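Local coordinates for protein (triosephosphate isomerase) (Thermotoga maritima, PDB 1B9B), which catalyses the interconversion of dihydroxyacetone phosphate and D-glyceraldehyde 3-phosphate in glycolysis and gluconeogenesis, at residues B[89-94]-B[121-126]; B[219-224]-B[247-252]; B[147-152]-B[192-197]. One frame throughout, in Å; residues are numbered along the deposited sequence.

Contact 1: B[89-94]-B[121-126]; sequences VEYVIV and GMTPIL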
loop_
_atom_site.group_PDB
_atom_site.type_symbol
_atom_site.label_atom_id
_atom_site.label_comp_id
_atom_site.label_asym_id
_atom_site.label_seq_id
_atom_site.Cartn_x
_atom_site.Cartn_y
_atom_site.Cartn_z
ATOM N N VAL B 89 -27.738 16.962 -12.683
ATOM C CA VAL B 89 -26.337 17.361 -12.612
ATOM C C VAL B 89 -25.795 17.234 -14.038
ATOM O O VAL B 89 -26.140 16.287 -14.750
ATOM C CB VAL B 89 -25.545 16.424 -11.666
ATOM C CG1 VAL B 89 -24.082 16.823 -11.614
ATOM C CG2 VAL B 89 -26.145 16.473 -10.278
ATOM N N GLU B 90 -24.973 18.188 -14.467
ATOM C CA GLU B 90 -24.407 18.147 -15.814
ATOM C C GLU B 90 -22.898 17.915 -15.817
ATOM O O GLU B 90 -22.346 17.344 -16.754
ATOM C CB GLU B 90 -24.735 19.439 -16.565
ATOM C CG GLU B 90 -26.152 19.476 -17.112
ATOM C CD GLU B 90 -26.473 20.773 -17.828
ATOM O OE1 GLU B 90 -26.693 21.794 -17.143
ATOM O OE2 GLU B 90 -26.497 20.776 -19.077
ATOM N N TYR B 91 -22.237 18.358 -14.756
ATOM C CA TYR B 91 -20.801 18.200 -14.642
ATOM C C TYR B 91 -20.427 17.438 -13.394
ATOM O O TYR B 91 -21.095 17.547 -12.366
ATOM C CB TYR B 91 -20.110 19.563 -14.622
ATOM C CG TYR B 91 -20.181 20.286 -15.942
ATOM C CD1 TYR B 91 -21.353 20.932 -16.348
ATOM C CD2 TYR B 91 -19.089 20.291 -16.807
ATOM C CE1 TYR B 91 -21.431 21.563 -17.589
ATOM C CE2 TYR B 91 -19.159 20.918 -18.046
ATOM C CZ TYR B 91 -20.328 21.548 -18.433
ATOM O OH TYR B 91 -20.390 22.153 -19.668
ATOM N N VAL B 92 -19.353 16.667 -13.495
ATOM C CA VAL B 92 -18.858 15.891 -12.379
ATOM C C VAL B 92 -17.343 16.004 -12.326
ATOM O O VAL B 92 -16.653 15.640 -13.283
ATOM C CB VAL B 92 -19.204 14.399 -12.518
ATOM C CG1 VAL B 92 -18.556 13.634 -11.403
ATOM C CG2 VAL B 92 -20.697 14.196 -12.499
ATOM N N ILE B 93 -16.823 16.522 -11.221
ATOM C CA ILE B 93 -15.383 16.629 -11.070
ATOM C C ILE B 93 -14.923 15.201 -10.847
ATOM O O ILE B 93 -15.538 14.469 -10.080
ATOM C CB ILE B 93 -15.004 17.474 -9.840
ATOM C CG1 ILE B 93 -15.501 18.907 -10.029
ATOM C CG2 ILE B 93 -13.499 17.448 -9.632
ATOM C CD1 ILE B 93 -15.236 19.814 -8.855
ATOM N N VAL B 94 -13.857 14.798 -11.526
ATOM C CA VAL B 94 -13.335 13.448 -11.381
ATOM C C VAL B 94 -11.814 13.482 -11.269
ATOM O O VAL B 94 -11.145 14.188 -12.019
ATOM C CB VAL B 94 -13.736 12.564 -12.595
ATOM C CG1 VAL B 94 -13.154 11.177 -12.450
ATOM C CG2 VAL B 94 -15.239 12.466 -12.692
ATOM N N GLY B 121 -24.487 10.750 -20.265
ATOM C CA GLY B 121 -24.595 12.039 -20.924
ATOM C C GLY B 121 -24.160 13.217 -20.067
ATOM O O GLY B 121 -24.685 14.315 -20.218
ATOM N N MET B 122 -23.207 13.009 -19.166
ATOM C CA MET B 122 -22.741 14.097 -18.315
ATOM C C MET B 122 -21.303 14.451 -18.670
ATOM O O MET B 122 -20.653 13.720 -19.417
ATOM C CB MET B 122 -22.849 13.691 -16.852
ATOM C CG MET B 122 -24.183 13.053 -16.508
ATOM S SD MET B 122 -24.599 13.232 -14.776
ATOM C CE MET B 122 -23.225 12.397 -14.019
ATOM N N THR B 123 -20.794 15.562 -18.142
ATOM C CA THR B 123 -19.433 15.969 -18.470
ATOM C C THR B 123 -18.386 15.737 -17.393
ATOM O O THR B 123 -18.463 16.290 -16.297
ATOM C CB THR B 123 -19.383 17.450 -18.880
ATOM O OG1 THR B 123 -20.252 17.664 -19.999
ATOM C CG2 THR B 123 -17.970 17.843 -19.271
ATOM N N PRO B 124 -17.376 14.914 -17.701
ATOM C CA PRO B 124 -16.331 14.647 -16.718
ATOM C C PRO B 124 -15.393 15.824 -16.717
ATOM O O PRO B 124 -15.230 16.476 -17.738
ATOM C CB PRO B 124 -15.626 13.405 -17.269
ATOM C CG PRO B 124 -16.559 12.857 -18.308
ATOM C CD PRO B 124 -17.189 14.079 -18.896
ATOM N N ILE B 125 -14.800 16.116 -15.570
ATOM C CA ILE B 125 -13.821 17.181 -15.479
ATOM C C ILE B 125 -12.663 16.481 -14.791
ATOM O O ILE B 125 -12.602 16.381 -13.570
ATOM C CB ILE B 125 -14.340 18.408 -14.663
ATOM C CG1 ILE B 125 -15.439 19.116 -15.470
ATOM C CG2 ILE B 125 -13.206 19.412 -14.397
ATOM C CD1 ILE B 125 -15.891 20.462 -14.910
ATOM N N LEU B 126 -11.769 15.950 -15.617
ATOM C CA LEU B 126 -10.601 15.221 -15.161
ATOM C C LEU B 126 -9.524 16.165 -14.678
ATOM O O LEU B 126 -9.070 17.038 -15.412
ATOM C CB LEU B 126 -10.065 14.350 -16.301
ATOM C CG LEU B 126 -8.790 13.527 -16.085
ATOM C CD1 LEU B 126 -8.942 12.553 -14.916
ATOM C CD2 LEU B 126 -8.498 12.777 -17.364
#
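The phenol ring of Tyr91 leans against Thr123, whose OG1 sits over one ring face, 3.9 Å above the plane and near the rim. The two side chains run abreast, and Thr123 CG2 lies 3.5 Å from Tyr91 CE2. Tyr91 CG stands anti to its carbonyl carbon (chi1 -69°), on the face shared with Thr123 and Ile125, where Ile125 approaches the ring obliquely, Ile125 CD1 lying 3.7 Å from Tyr91 CD2. Tyr91 OH makes a weak hydrogen bond to Glu38.

Four backbone hydrogen bonds join the strands in parallel register, starting with Thr123 N to Glu90 O at 2.7 Å. Val92 bonds through both its N and its O, to Thr123 O and Ile125 N, and Val94 N bonds Ile125 O, a pairing that continues to Cys127. Pro124 has no N-H, but its N belongs to the side turned from Val92, and this pairing loses nothing.

On the other face, Met122 CE meets Val92 CG2 at 3.5 Å, while Val94 and Pro124 pack on helix 107-119. Tyr91, Ile93, Thr123 and Ile125 therefore face the interior, and Val92, Val94, Pro124 and Leu126 the helices: two neighbouring staves of a TIM barrel, joined by a beta-alpha-beta crossover.

Contact 2: B[219-224]-B[247-252]; sequences NFLGLI and ARIMRG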
loop_
_atom_site.group_PDB
_atom_site.type_symbol
_atom_site.label_atom_id
_atom_site.label_comp_id
_atom_site.label_asym_id
_atom_site.label_seq_id
_atom_site.Cartn_x
_atom_site.Cartn_y
_atom_site.Cartn_z
ATOM N N ASN B 219 -5.658 37.857 -10.246
ATOM C CA ASN B 219 -4.800 37.152 -11.194
ATOM C C ASN B 219 -5.552 36.443 -12.311
ATOM O O ASN B 219 -5.028 36.250 -13.400
ATOM C CB ASN B 219 -3.927 36.132 -10.455
ATOM C CG ASN B 219 -4.746 35.109 -9.700
ATOM O OD1 ASN B 219 -5.724 34.584 -10.226
ATOM N ND2 ASN B 219 -4.347 34.810 -8.468
ATOM N N PHE B 220 -6.785 36.059 -12.049
ATOM C CA PHE B 220 -7.550 35.350 -13.056
ATOM C C PHE B 220 -7.526 35.960 -14.462
ATOM O O PHE B 220 -7.659 35.242 -15.452
ATOM C CB PHE B 220 -8.996 35.187 -12.603
ATOM C CG PHE B 220 -9.812 34.358 -13.531
ATOM C CD1 PHE B 220 -9.456 33.041 -13.789
ATOM C CD2 PHE B 220 -10.912 34.900 -14.181
ATOM C CE1 PHE B 220 -10.182 32.274 -14.685
ATOM C CE2 PHE B 220 -11.651 34.140 -15.084
ATOM C CZ PHE B 220 -11.285 32.823 -15.337
ATOM N N LEU B 221 -7.359 37.275 -14.560
ATOM C CA LEU B 221 -7.336 37.928 -15.868
ATOM C C LEU B 221 -6.061 37.543 -16.627
ATOM O O LEU B 221 -6.072 37.375 -17.849
ATOM C CB LEU B 221 -7.429 39.454 -15.690
ATOM C CG LEU B 221 -7.613 40.420 -16.876
ATOM C CD1 LEU B 221 -6.266 40.709 -17.522
ATOM C CD2 LEU B 221 -8.616 39.859 -17.886
ATOM N N GLY B 222 -4.967 37.384 -15.891
ATOM C CA GLY B 222 -3.708 37.026 -16.517
ATOM C C GLY B 222 -3.628 35.583 -16.975
ATOM O O GLY B 222 -2.633 35.175 -17.560
ATOM N N LEU B 223 -4.670 34.805 -16.713
ATOM C CA LEU B 223 -4.683 33.408 -17.112
ATOM C C LEU B 223 -5.651 33.163 -18.262
ATOM O O LEU B 223 -5.252 32.647 -19.299
ATOM C CB LEU B 223 -5.035 32.525 -15.917
ATOM C CG LEU B 223 -4.004 32.531 -14.781
ATOM C CD1 LEU B 223 -4.638 32.008 -13.518
ATOM C CD2 LEU B 223 -2.798 31.694 -15.144
ATOM N N ILE B 224 -6.915 33.537 -18.101
ATOM C CA ILE B 224 -7.881 33.309 -19.176
ATOM C C ILE B 224 -7.469 33.932 -20.495
ATOM O O ILE B 224 -7.998 33.575 -21.546
ATOM C CB ILE B 224 -9.292 33.838 -18.828
ATOM C CG1 ILE B 224 -9.189 35.003 -17.846
ATOM C CG2 ILE B 224 -10.158 32.703 -18.312
ATOM C CD1 ILE B 224 -8.529 36.232 -18.426
ATOM N N ALA B 247 -16.580 35.701 -12.721
ATOM C CA ALA B 247 -17.535 35.500 -13.803
ATOM C C ALA B 247 -17.627 36.754 -14.664
ATOM O O ALA B 247 -17.871 36.677 -15.871
ATOM C CB ALA B 247 -18.909 35.147 -13.232
ATOM N N ARG B 248 -17.427 37.909 -14.028
ATOM C CA ARG B 248 -17.484 39.198 -14.713
ATOM C C ARG B 248 -16.275 39.298 -15.632
ATOM O O ARG B 248 -16.413 39.530 -16.836
ATOM C CB ARG B 248 -17.456 40.347 -13.695
ATOM C CG ARG B 248 -18.557 41.395 -13.885
ATOM C CD ARG B 248 -19.671 41.236 -12.852
ATOM N NE ARG B 248 -20.971 41.645 -13.383
ATOM C CZ ARG B 248 -22.118 41.587 -12.712
ATOM N NH1 ARG B 248 -22.148 41.140 -11.459
ATOM N NH2 ARG B 248 -23.245 41.963 -13.302
ATOM N N ILE B 249 -15.097 39.117 -15.041
ATOM C CA ILE B 249 -13.827 39.160 -15.757
ATOM C C ILE B 249 -13.879 38.318 -17.030
ATOM O O ILE B 249 -13.590 38.802 -18.127
ATOM C CB ILE B 249 -12.700 38.630 -14.866
ATOM C CG1 ILE B 249 -12.640 39.460 -13.585
ATOM C CG2 ILE B 249 -11.387 38.659 -15.611
ATOM C CD1 ILE B 249 -11.633 38.973 -12.577
ATOM N N MET B 250 -14.250 37.054 -16.878
ATOM C CA MET B 250 -14.339 36.153 -18.010
ATOM C C MET B 250 -15.235 36.682 -19.129
ATOM O O MET B 250 -15.014 36.384 -20.308
ATOM C CB MET B 250 -14.851 34.788 -17.549
ATOM C CG MET B 250 -13.763 33.732 -17.451
ATOM S SD MET B 250 -14.419 32.059 -17.333
ATOM C CE MET B 250 -15.556 32.063 -18.727
ATOM N N ARG B 251 -16.245 37.463 -18.761
ATOM C CA ARG B 251 -17.174 38.010 -19.742
ATOM C C ARG B 251 -16.490 39.067 -20.610
ATOM O O ARG B 251 -16.889 39.314 -21.753
ATOM C CB ARG B 251 -18.378 38.618 -19.024
ATOM C CG ARG B 251 -19.660 38.561 -19.822
ATOM C CD ARG B 251 -19.514 39.251 -21.163
ATOM N NE ARG B 251 -20.766 39.265 -21.911
ATOM C CZ ARG B 251 -21.925 39.690 -21.414
ATOM N NH1 ARG B 251 -21.998 40.135 -20.160
ATOM N NH2 ARG B 251 -23.014 39.683 -22.175
ATOM N N GLY B 252 -15.447 39.680 -20.056
ATOM C CA GLY B 252 -14.721 40.706 -20.775
ATOM C C GLY B 252 -13.571 40.127 -21.565
ATOM O O GLY B 252 -12.465 40.665 -21.558
#
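Phe220 reaches across to Ile249 and Met250 where the short, irregular helical turn near 221-224 meets the end of helix 242-251, in the outer layer of the TIM barrel. From its CB the side chain leaves with CG anti to the backbone N (chi1 -175°), which carries the ring towards the neighbouring helix. The first ring atom to meet it is CD2, 4.0 Å from Ile249 CG2, a methyl group that approaches obliquely. Farther along, at the edge formed by CE2 and CZ, Met250 comes in through its CG, near the ring plane; the model brings these atoms too close together, and the exact spacing is doubtful. The thioether likewise lies beside the ring and not over it: Met250 SD is 5.1 Å from the ring centroid and 83° off the ring normal, an edge-on Met-aromatic contact.

Replacing Phe220 by alanine removes the ring and would probably open a gap between Ile249 and Met250, the sulfur losing its edge-on partner and the two segments much of their shared apolar surface. Beyond the ring, Met250 packs on Leu5, Leu7 and Phe37, so the contact reaches the start of strand 6-10, whereas Phe220 rests on Ile215.

Two aliphatic pairs extend the contact. Ile224 also packs on Met250, although the placement of its side chain is doubtful, and on the exposed side Leu221 lays its branch across Ile249, Leu221 CD2 lying 3.8 Å from Ile249 CG2.

Contact 3: B[147-152]-B[192-197]; sequences QVREGF and RKLLSE
Leu195 places CD1 in the corner between Val148 and Phe152 of the facing helix. Its closest approach is to Val148 CG1, at 3.5 Å, the two side chains crossing at about a right angle. The same methyl group stands over one face of the Phe152 ring, with CE1 as its nearest ring atom at 4.3 Å. Leu194, the residue before it, works on the other flank: its CD1 lies 4.3 Å from Val148 CB, while CD2 sits over the centre of the Arg149 guanidinium, 4.1 Å from its plane. One methyl of Leu194 thus meets Val148 and the other the flat face of the guanidinium.

Glu145, one turn earlier in the same helix, holds the arginine, whose chain is extended from CG to NE, through a salt bridge to NE, probably helping to fix the guanidinium over Leu194. Glu197 is of opposite charge but does not touch it; Arg149 NH2 and Glu197 OE1 are 5.6 Å apart. Arg149 also packs on Gly138 of the second subunit, and Glu150 forms a salt bridge there with Lys137 of that subunit, so this helix takes part in the subunit interface.

The helix segments pass at 43° with their axes 11.1 Å apart, a separation bridged by apolar side chains without a hydrogen bond. Beneath them Phe152 and Leu195 both rest on Ile165 and Ile207, and Val148 reaches Val128. Helices 140-152 and 181-198 are therefore side by side in the outer layer of the TIM barrel, packed against strands 123-128 and 164-167.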
loop_
_atom_site.group_PDB
_atom_site.type_symbol
_atom_site.label_atom_id
_atom_site.label_comp_id
_atom_site.label_asym_id
_atom_site.label_seq_id
_atom_site.Cartn_x
_atom_site.Cartn_y
_atom_site.Cartn_z
ATOM N N GLN B 147 -1.382 10.732 -16.424
ATOM C CA GLN B 147 -2.750 10.955 -15.967
ATOM C C GLN B 147 -3.719 11.197 -17.107
ATOM O O GLN B 147 -4.885 10.810 -17.022
ATOM C CB GLN B 147 -2.801 12.128 -14.984
ATOM C CG GLN B 147 -1.807 11.990 -13.838
ATOM C CD GLN B 147 -1.942 13.075 -12.781
ATOM O OE1 GLN B 147 -1.976 14.262 -13.095
ATOM N NE2 GLN B 147 -2.004 12.667 -11.517
ATOM N N VAL B 148 -3.254 11.833 -18.176
ATOM C CA VAL B 148 -4.145 12.092 -19.301
ATOM C C VAL B 148 -4.369 10.813 -20.105
ATOM O O VAL B 148 -5.503 10.490 -20.486
ATOM C CB VAL B 148 -3.593 13.193 -20.216
ATOM C CG1 VAL B 148 -4.538 13.420 -21.388
ATOM C CG2 VAL B 148 -3.450 14.474 -19.426
ATOM N N ARG B 149 -3.283 10.086 -20.351
ATOM C CA ARG B 149 -3.355 8.833 -21.086
ATOM C C ARG B 149 -4.230 7.831 -20.328
ATOM O O ARG B 149 -5.109 7.182 -20.922
ATOM C CB ARG B 149 -1.960 8.273 -21.277
ATOM C CG ARG B 149 -1.125 9.022 -22.293
ATOM C CD ARG B 149 0.246 8.368 -22.393
ATOM N NE ARG B 149 1.013 8.852 -23.531
ATOM C CZ ARG B 149 0.588 8.804 -24.788
ATOM N NH1 ARG B 149 -0.611 8.288 -25.072
ATOM N NH2 ARG B 149 1.357 9.276 -25.758
ATOM N N GLU B 150 -3.990 7.707 -19.022
ATOM C CA GLU B 150 -4.779 6.808 -18.197
ATOM C C GLU B 150 -6.248 7.209 -18.254
ATOM O O GLU B 150 -7.098 6.411 -18.635
ATOM C CB GLU B 150 -4.288 6.839 -16.754
ATOM C CG GLU B 150 -2.948 6.165 -16.554
ATOM C CD GLU B 150 -3.071 4.668 -16.314
ATOM O OE1 GLU B 150 -4.059 4.069 -16.792
ATOM O OE2 GLU B 150 -2.174 4.086 -15.660
ATOM N N GLY B 151 -6.542 8.454 -17.899
ATOM C CA GLY B 151 -7.917 8.915 -17.907
ATOM C C GLY B 151 -8.682 8.748 -19.213
ATOM O O GLY B 151 -9.854 8.373 -19.193
ATOM N N PHE B 152 -8.032 9.027 -20.342
ATOM C CA PHE B 152 -8.679 8.917 -21.653
ATOM C C PHE B 152 -8.703 7.514 -22.242
ATOM O O PHE B 152 -9.493 7.229 -23.153
ATOM C CB PHE B 152 -8.018 9.855 -22.674
ATOM C CG PHE B 152 -8.535 11.258 -22.626
ATOM C CD1 PHE B 152 -8.039 12.169 -21.698
ATOM C CD2 PHE B 152 -9.556 11.658 -23.481
ATOM C CE1 PHE B 152 -8.554 13.455 -21.620
ATOM C CE2 PHE B 152 -10.079 12.943 -23.411
ATOM C CZ PHE B 152 -9.576 13.845 -22.476
ATOM N N ARG B 192 -2.268 19.754 -24.748
ATOM C CA ARG B 192 -3.041 19.877 -25.973
ATOM C C ARG B 192 -2.327 19.266 -27.156
ATOM O O ARG B 192 -2.964 18.829 -28.119
ATOM C CB ARG B 192 -3.380 21.338 -26.267
ATOM C CG ARG B 192 -4.479 21.480 -27.297
ATOM C CD ARG B 192 -4.831 22.932 -27.522
ATOM N NE ARG B 192 -5.308 23.563 -26.298
ATOM C CZ ARG B 192 -6.544 23.446 -25.831
ATOM N NH1 ARG B 192 -7.441 22.722 -26.493
ATOM N NH2 ARG B 192 -6.878 24.043 -24.692
ATOM N N LYS B 193 -1.002 19.233 -27.092
ATOM C CA LYS B 193 -0.248 18.649 -28.188
ATOM C C LYS B 193 -0.431 17.154 -28.038
ATOM O O LYS B 193 -0.653 16.448 -29.024
ATOM C CB LYS B 193 1.233 19.010 -28.095
ATOM C CG LYS B 193 2.034 18.622 -29.335
ATOM C CD LYS B 193 3.527 18.837 -29.135
ATOM C CE LYS B 193 4.053 17.977 -27.990
ATOM N NZ LYS B 193 5.509 18.180 -27.744
ATOM N N LEU B 194 -0.346 16.699 -26.786
ATOM C CA LEU B 194 -0.510 15.293 -26.425
ATOM C C LEU B 194 -1.873 14.840 -26.935
ATOM O O LEU B 194 -1.995 13.871 -27.682
ATOM C CB LEU B 194 -0.459 15.137 -24.900
ATOM C CG LEU B 194 -0.062 13.783 -24.300
ATOM C CD1 LEU B 194 -0.248 13.808 -22.794
ATOM C CD2 LEU B 194 -0.898 12.695 -24.896
ATOM N N LEU B 195 -2.905 15.550 -26.516
ATOM C CA LEU B 195 -4.246 15.225 -26.944
ATOM C C LEU B 195 -4.293 15.146 -28.465
ATOM O O LEU B 195 -5.105 14.431 -29.039
ATOM C CB LEU B 195 -5.209 16.294 -26.438
ATOM C CG LEU B 195 -6.157 15.924 -25.301
ATOM C CD1 LEU B 195 -5.579 14.818 -24.444
ATOM C CD2 LEU B 195 -6.431 17.170 -24.487
ATOM N N SER B 196 -3.408 15.880 -29.118
ATOM C CA SER B 196 -3.385 15.891 -30.568
ATOM C C SER B 196 -2.872 14.577 -31.141
ATOM O O SER B 196 -3.452 14.027 -32.072
ATOM C CB SER B 196 -2.519 17.036 -31.057
ATOM O OG SER B 196 -2.539 17.064 -32.466
ATOM N N GLU B 197 -1.775 14.083 -30.582
ATOM C CA GLU B 197 -1.179 12.828 -31.017
ATOM C C GLU B 197 -2.103 11.674 -30.665
ATOM O O GLU B 197 -2.343 10.792 -31.483
ATOM C CB GLU B 197 0.173 12.643 -30.339
ATOM C CG GLU B 197 1.161 13.750 -30.682
ATOM C CD GLU B 197 2.456 13.658 -29.896
ATOM O OE1 GLU B 197 3.098 12.584 -29.930
ATOM O OE2 GLU B 197 2.832 14.661 -29.247
#

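In the fold
Followed from the N terminus, the chain first closes contact 1, in which strand 91-94 and the strand beginning at 123 are joined across a largely helical connection. Contact 3 opens next, at 147-152, and closes at 192-197, bringing together two outer helices with helix 157-162 and strand 164-167 between them in sequence. Contact 2 comes last, its halves separated by strand 231-234. The three loops follow in series, none nested or crossed. Contacts 1 and 3 touch where Leu126 CD2 packs on Gly151 CA at 3.9 Å, linking barrel wall to helical layer. Contact 2 stands apart, its nearest atoms about 11 Å from contact 1 and about 10 Å from contact 3, and ties the C-terminal helix into the same barrel.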